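Local coordinates for protein probable fatty acyl-CoA transferase Rv3272 (Mycobacterium tuberculosis, PDB 5YX6) that binds fatty acyl-CoAs of varying chain length, palmitoyl-CoA most tightly, and probably acts in fatty acid metabolism as a family III CoA transferase, at residues K40-A43 with A49-I52; Q51-S54 with P60-A63. One frame throughout, in Å; residues are numbered along the deposited sequence.

Contact 1. Residues K40-A43 with A49-I52; sequences KVEA and ARQI
The guanidinium group of R50 and the carboxylate of E42 meet edge to edge, their planes only 6° apart, with E42 CD lying in the guanidinium plane. The arginine presents its side, NE and NH2, so that each nitrogen serves a different carboxylate oxygen. R50 NH2 donates to E42 OE1 at 2.8 Å, and R50 NE donates to E42 OE2 at 3.0 Å. Both bonds are nearly straight, the second at 172°, and each oxygen accepts through its syn lone pair, the one on the side of its partner oxygen. Two parallel bonds of this kind hold either group against rotation relative to the other.

The two side chains arrive at roughly a right angle. R50 is extended from CG to NE, which carries its charged end across the gap between the backbones. The nearest CA atoms there, E42 CA and A49 CA, are 10.7 Å apart. E42 turns its CG beside its own backbone N (chi1 -46°) and then runs straight on.

Further bonds fix the pair: E42 OE1 is also bonded to S75 OG and E42 OE2 to the backbone N of E47, while R50 NH2 reaches the carbonyl of P381. With several donors around it, the buried carboxylate is probably stabilised as the anion. K40 NZ, 6.8 Å from R50 NH2, has its own salt bridge to E47.

The arrangement is a bidentate, side-on arginine–carboxylate salt bridge, joining the end of strand 37-42 in the parallel sheet of the Rossmann-fold domain to the loop that follows it.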
ATOM      1  N   LYS A  40      21.633   7.056   7.332  1.00 25.96           N
ATOM      2  CA  LYS A  40      20.697   7.935   8.023  1.00 30.07           C
ATOM      3  C   LYS A  40      21.395   9.231   8.408  1.00 28.07           C
ATOM      4  O   LYS A  40      22.537   9.210   8.846  1.00 26.56           O
ATOM      5  CB  LYS A  40      20.131   7.277   9.284  1.00 27.53           C
ATOM      6  CG  LYS A  40      19.055   6.255   9.069  1.00 34.21           C
ATOM      7  CD  LYS A  40      18.461   5.834  10.407  1.00 36.17           C
ATOM      8  CE  LYS A  40      17.434   6.842  10.931  1.00 40.58           C
ATOM      9  NZ  LYS A  40      16.225   6.945  10.055  1.00 41.49           N
ATOM     10  N   VAL A  41      20.705  10.349   8.229  1.00 27.14           N
ATOM     11  CA  VAL A  41      21.167  11.630   8.727  1.00 29.77           C
ATOM     12  C   VAL A  41      20.237  12.068   9.861  1.00 34.08           C
ATOM     13  O   VAL A  41      19.074  12.378   9.624  1.00 36.66           O
ATOM     14  CB  VAL A  41      21.196  12.691   7.612  1.00 31.13           C
ATOM     15  CG1 VAL A  41      21.591  14.060   8.170  1.00 27.41           C
ATOM     16  CG2 VAL A  41      22.147  12.252   6.476  1.00 31.96           C
ATOM     17  N   GLU A  42      20.738  12.073  11.096  1.00 35.24           N
ATOM     18  CA  GLU A  42      19.884  12.374  12.247  1.00 34.47           C
ATOM     19  C   GLU A  42      20.306  13.661  12.947  1.00 41.28           C
ATOM     20  O   GLU A  42      21.453  14.106  12.832  1.00 34.11           O
ATOM     21  CB  GLU A  42      19.902  11.211  13.242  1.00 35.58           C
ATOM     22  CG  GLU A  42      19.734   9.836  12.583  1.00 38.53           C
ATOM     23  CD  GLU A  42      19.716   8.682  13.582  1.00 39.88           C
ATOM     24  OE1 GLU A  42      20.473   7.709  13.369  1.00 40.48           O
ATOM     25  OE2 GLU A  42      18.943   8.738  14.566  1.00 39.16           O
ATOM     26  N   ALA A  43      19.362  14.254  13.673  1.00 40.83           N
ATOM     27  CA  ALA A  43      19.645  15.399  14.519  1.00 40.73           C
ATOM     28  C   ALA A  43      20.577  14.958  15.636  1.00 45.35           C
ATOM     29  O   ALA A  43      20.607  13.770  15.963  1.00 39.09           O
ATOM     30  CB  ALA A  43      18.349  15.982  15.083  1.00 39.92           C
ATOM     31  N   ALA A  49      12.250   9.272  17.200  1.00 45.82           N
ATOM     32  CA  ALA A  49      11.541   7.995  17.218  1.00 43.82           C
ATOM     33  C   ALA A  49      12.302   6.893  17.955  1.00 44.34           C
ATOM     34  O   ALA A  49      11.735   5.846  18.254  1.00 42.04           O
ATOM     35  CB  ALA A  49      11.230   7.551  15.801  1.00 42.61           C
ATOM     36  N   ARG A  50      13.590   7.109  18.204  1.00 42.69           N
ATOM     37  CA  ARG A  50      14.382   6.168  18.996  1.00 44.56           C
ATOM     38  C   ARG A  50      13.857   6.085  20.427  1.00 48.78           C
ATOM     39  O   ARG A  50      13.987   5.054  21.084  1.00 48.37           O
ATOM     40  CB  ARG A  50      15.861   6.579  19.020  1.00 46.44           C
ATOM     41  CG  ARG A  50      16.655   6.290  17.748  1.00 39.74           C
ATOM     42  CD  ARG A  50      18.081   6.813  17.896  1.00 41.95           C
ATOM     43  NE  ARG A  50      18.876   6.678  16.677  1.00 39.36           N
ATOM     44  CZ  ARG A  50      19.633   5.625  16.385  1.00 37.30           C
ATOM     45  NH1 ARG A  50      19.712   4.607  17.233  1.00 36.81           N
ATOM     46  NH2 ARG A  50      20.320   5.595  15.250  1.00 32.89           N
ATOM     47  N   GLN A  51      13.267   7.177  20.904  1.00 45.68           N
ATOM     48  CA  GLN A  51      12.884   7.275  22.305  1.00 51.61           C
ATOM     49  C   GLN A  51      11.456   6.788  22.552  1.00 51.83           C
ATOM     50  O   GLN A  51      11.125   6.376  23.662  1.00 51.46           O
ATOM     51  CB  GLN A  51      13.024   8.724  22.791  1.00 56.93           C
ATOM     52  CG  GLN A  51      14.445   9.306  22.734  1.00 54.54           C
ATOM     53  CD  GLN A  51      15.489   8.445  23.431  1.00 61.27           C
ATOM     54  OE1 GLN A  51      16.031   7.507  22.846  1.00 66.71           O
ATOM     55  NE2 GLN A  51      15.780   8.769  24.687  1.00 62.80           N
ATOM     56  N   ILE A  52      10.618   6.834  21.518  1.00 48.96           N
ATOM     57  CA  ILE A  52       9.240   6.353  21.623  1.00 51.12           C
ATOM     58  C   ILE A  52       9.204   4.835  21.798  1.00 52.55           C
ATOM     59  O   ILE A  52       9.298   4.085  20.824  1.00 53.75           O
ATOM     60  CB  ILE A  52       8.411   6.736  20.381  1.00 52.28           C
ATOM     61  CG1 ILE A  52       8.512   8.237  20.120  1.00 50.23           C
ATOM     62  CG2 ILE A  52       6.965   6.329  20.562  1.00 47.11           C
ATOM     63  CD1 ILE A  52       8.194   9.074  21.335  1.00 62.84           C
TER

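Contact 2. Residues Q51-S54 with P60-A63; sequences QITS and PPLA
The backbone N of S54 donates to the carbonyl O of L62 at 2.8 Å, the shorter of two hydrogen bonds that tie these residues together. The bond is somewhat bent, 156° at the hydrogen, and the donor stands above the carbonyl plane of L62. Its companion, from L62 N to S54 O at 2.9 Å, is straighter and lies in the carbonyl plane. Together they make S54 and L62 a hydrogen-bonded antiparallel pair, with both side chains on the same face of the small sheet. Each acceptor also receives a CA-H...O contact, T53 CA approaching L62 O to 3.5 Å and P61 CA approaching S54 O to 3.4 Å.

Side-chain packing is concentrated on T53 and P61. The CB of T53 presses on the CB of P61 at 3.5 Å, tighter than a usual carbon contact, and T53 OG1 also lies against this proline CB. The threonine methyl CG2, turned beside its own backbone N and anti to the carbonyl carbon, reaches across to A63 N at 4.0 Å. L62 CB stays near S54 O, at 4.0 Å, while the rest of the leucine points off from segment 51-54. The carbonyl O of I52 rests near A63 CA.

Strands 54-56 and 59-62 form a small antiparallel hairpin, its second strand weakly bonded, and this pair closes its open end. The hairpin follows strand 37-42 and precedes strand 74-77 in the chain; S54 packs on M220 and L62 on N223 of the second subunit, so its S54–L62 face meets the dimer partner.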
ATOM      1  N   GLN A  51      13.267   7.177  20.904  1.00 45.68           N
ATOM      2  CA  GLN A  51      12.884   7.275  22.305  1.00 51.61           C
ATOM      3  C   GLN A  51      11.456   6.788  22.552  1.00 51.83           C
ATOM      4  O   GLN A  51      11.125   6.376  23.662  1.00 51.46           O
ATOM      5  CB  GLN A  51      13.024   8.724  22.791  1.00 56.93           C
ATOM      6  CG  GLN A  51      14.445   9.306  22.734  1.00 54.54           C
ATOM      7  CD  GLN A  51      15.489   8.445  23.431  1.00 61.27           C
ATOM      8  OE1 GLN A  51      16.031   7.507  22.846  1.00 66.71           O
ATOM      9  NE2 GLN A  51      15.780   8.769  24.687  1.00 62.80           N
ATOM     10  N   ILE A  52      10.618   6.834  21.518  1.00 48.96           N
ATOM     11  CA  ILE A  52       9.240   6.353  21.623  1.00 51.12           C
ATOM     12  C   ILE A  52       9.204   4.835  21.798  1.00 52.55           C
ATOM     13  O   ILE A  52       9.298   4.085  20.824  1.00 53.75           O
ATOM     14  CB  ILE A  52       8.411   6.736  20.381  1.00 52.28           C
ATOM     15  CG1 ILE A  52       8.512   8.237  20.120  1.00 50.23           C
ATOM     16  CG2 ILE A  52       6.965   6.329  20.562  1.00 47.11           C
ATOM     17  CD1 ILE A  52       8.194   9.074  21.335  1.00 62.84           C
ATOM     18  N   THR A  53       9.090   4.384  23.040  1.00 50.85           N
ATOM     19  CA  THR A  53       9.202   2.961  23.337  1.00 52.78           C
ATOM     20  C   THR A  53       7.885   2.307  23.794  1.00 55.38           C
ATOM     21  O   THR A  53       6.952   2.995  24.215  1.00 53.70           O
ATOM     22  CB  THR A  53      10.288   2.731  24.400  1.00 55.40           C
ATOM     23  OG1 THR A  53      10.060   3.600  25.517  1.00 60.92           O
ATOM     24  CG2 THR A  53      11.669   3.031  23.818  1.00 50.75           C
ATOM     25  N   SER A  54       7.822   0.979  23.701  1.00 51.53           N
ATOM     26  CA  SER A  54       6.723   0.199  24.273  1.00 52.12           C
ATOM     27  C   SER A  54       7.251  -0.790  25.321  1.00 53.31           C
ATOM     28  O   SER A  54       8.330  -1.365  25.160  1.00 51.77           O
ATOM     29  CB  SER A  54       5.949  -0.553  23.183  1.00 57.75           C
ATOM     30  OG  SER A  54       4.858   0.211  22.686  1.00 57.58           O
ATOM     31  N   PRO A  60      14.347  -4.427  28.614  1.00 54.51           N
ATOM     32  CA  PRO A  60      14.367  -3.038  28.139  1.00 53.72           C
ATOM     33  C   PRO A  60      13.252  -2.778  27.119  1.00 53.98           C
ATOM     34  O   PRO A  60      12.966  -3.649  26.283  1.00 46.12           O
ATOM     35  CB  PRO A  60      15.751  -2.904  27.490  1.00 53.03           C
ATOM     36  CG  PRO A  60      16.591  -3.947  28.157  1.00 50.79           C
ATOM     37  CD  PRO A  60      15.660  -5.086  28.466  1.00 49.70           C
ATOM     38  N   PRO A  61      12.612  -1.599  27.209  1.00 52.98           N
ATOM     39  CA  PRO A  61      11.565  -1.140  26.288  1.00 54.36           C
ATOM     40  C   PRO A  61      11.938  -1.304  24.803  1.00 55.36           C
ATOM     41  O   PRO A  61      13.118  -1.249  24.435  1.00 53.32           O
ATOM     42  CB  PRO A  61      11.419   0.340  26.654  1.00 54.55           C
ATOM     43  CG  PRO A  61      11.780   0.401  28.092  1.00 55.05           C
ATOM     44  CD  PRO A  61      12.862  -0.623  28.288  1.00 56.87           C
ATOM     45  N   LEU A  62      10.921  -1.497  23.966  1.00 49.03           N
ATOM     46  CA  LEU A  62      11.110  -1.708  22.536  1.00 45.41           C
ATOM     47  C   LEU A  62      10.711  -0.482  21.710  1.00 51.53           C
ATOM     48  O   LEU A  62       9.550  -0.065  21.711  1.00 51.29           O
ATOM     49  CB  LEU A  62      10.318  -2.941  22.082  1.00 55.57           C
ATOM     50  CG  LEU A  62      10.102  -3.222  20.590  1.00 53.00           C
ATOM     51  CD1 LEU A  62      11.399  -3.108  19.787  1.00 49.77           C
ATOM     52  CD2 LEU A  62       9.486  -4.602  20.421  1.00 49.48           C
ATOM     53  N   ALA A  63      11.699   0.106  21.037  1.00 55.45           N
ATOM     54  CA  ALA A  63      11.503   1.241  20.135  1.00 49.16           C
ATOM     55  C   ALA A  63      10.702   0.774  18.929  1.00 43.96           C
ATOM     56  O   ALA A  63      11.244   0.559  17.850  1.00 48.39           O
ATOM     57  CB  ALA A  63      12.835   1.843  19.711  1.00 41.78           C
TER

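The two contacts follow one another along the chain and share Q51 and I52, their centres about 13 Å apart. Segment 49-52 leaves the salt bridge of contact 1 and leads through T53 into S54, where hairpin strand 54-56 begins, and the two contacts meet where R50 O packs on A63 CB at 3.7 Å. Contact 1 is a partly buried ionic link beside the parallel sheet, whereas contact 2 is a surface contact held by backbone bonds, with the second subunit nearby. Both are remote from the inferred nucleophile D175 and from the benzamidine pocket that includes N124 and R193.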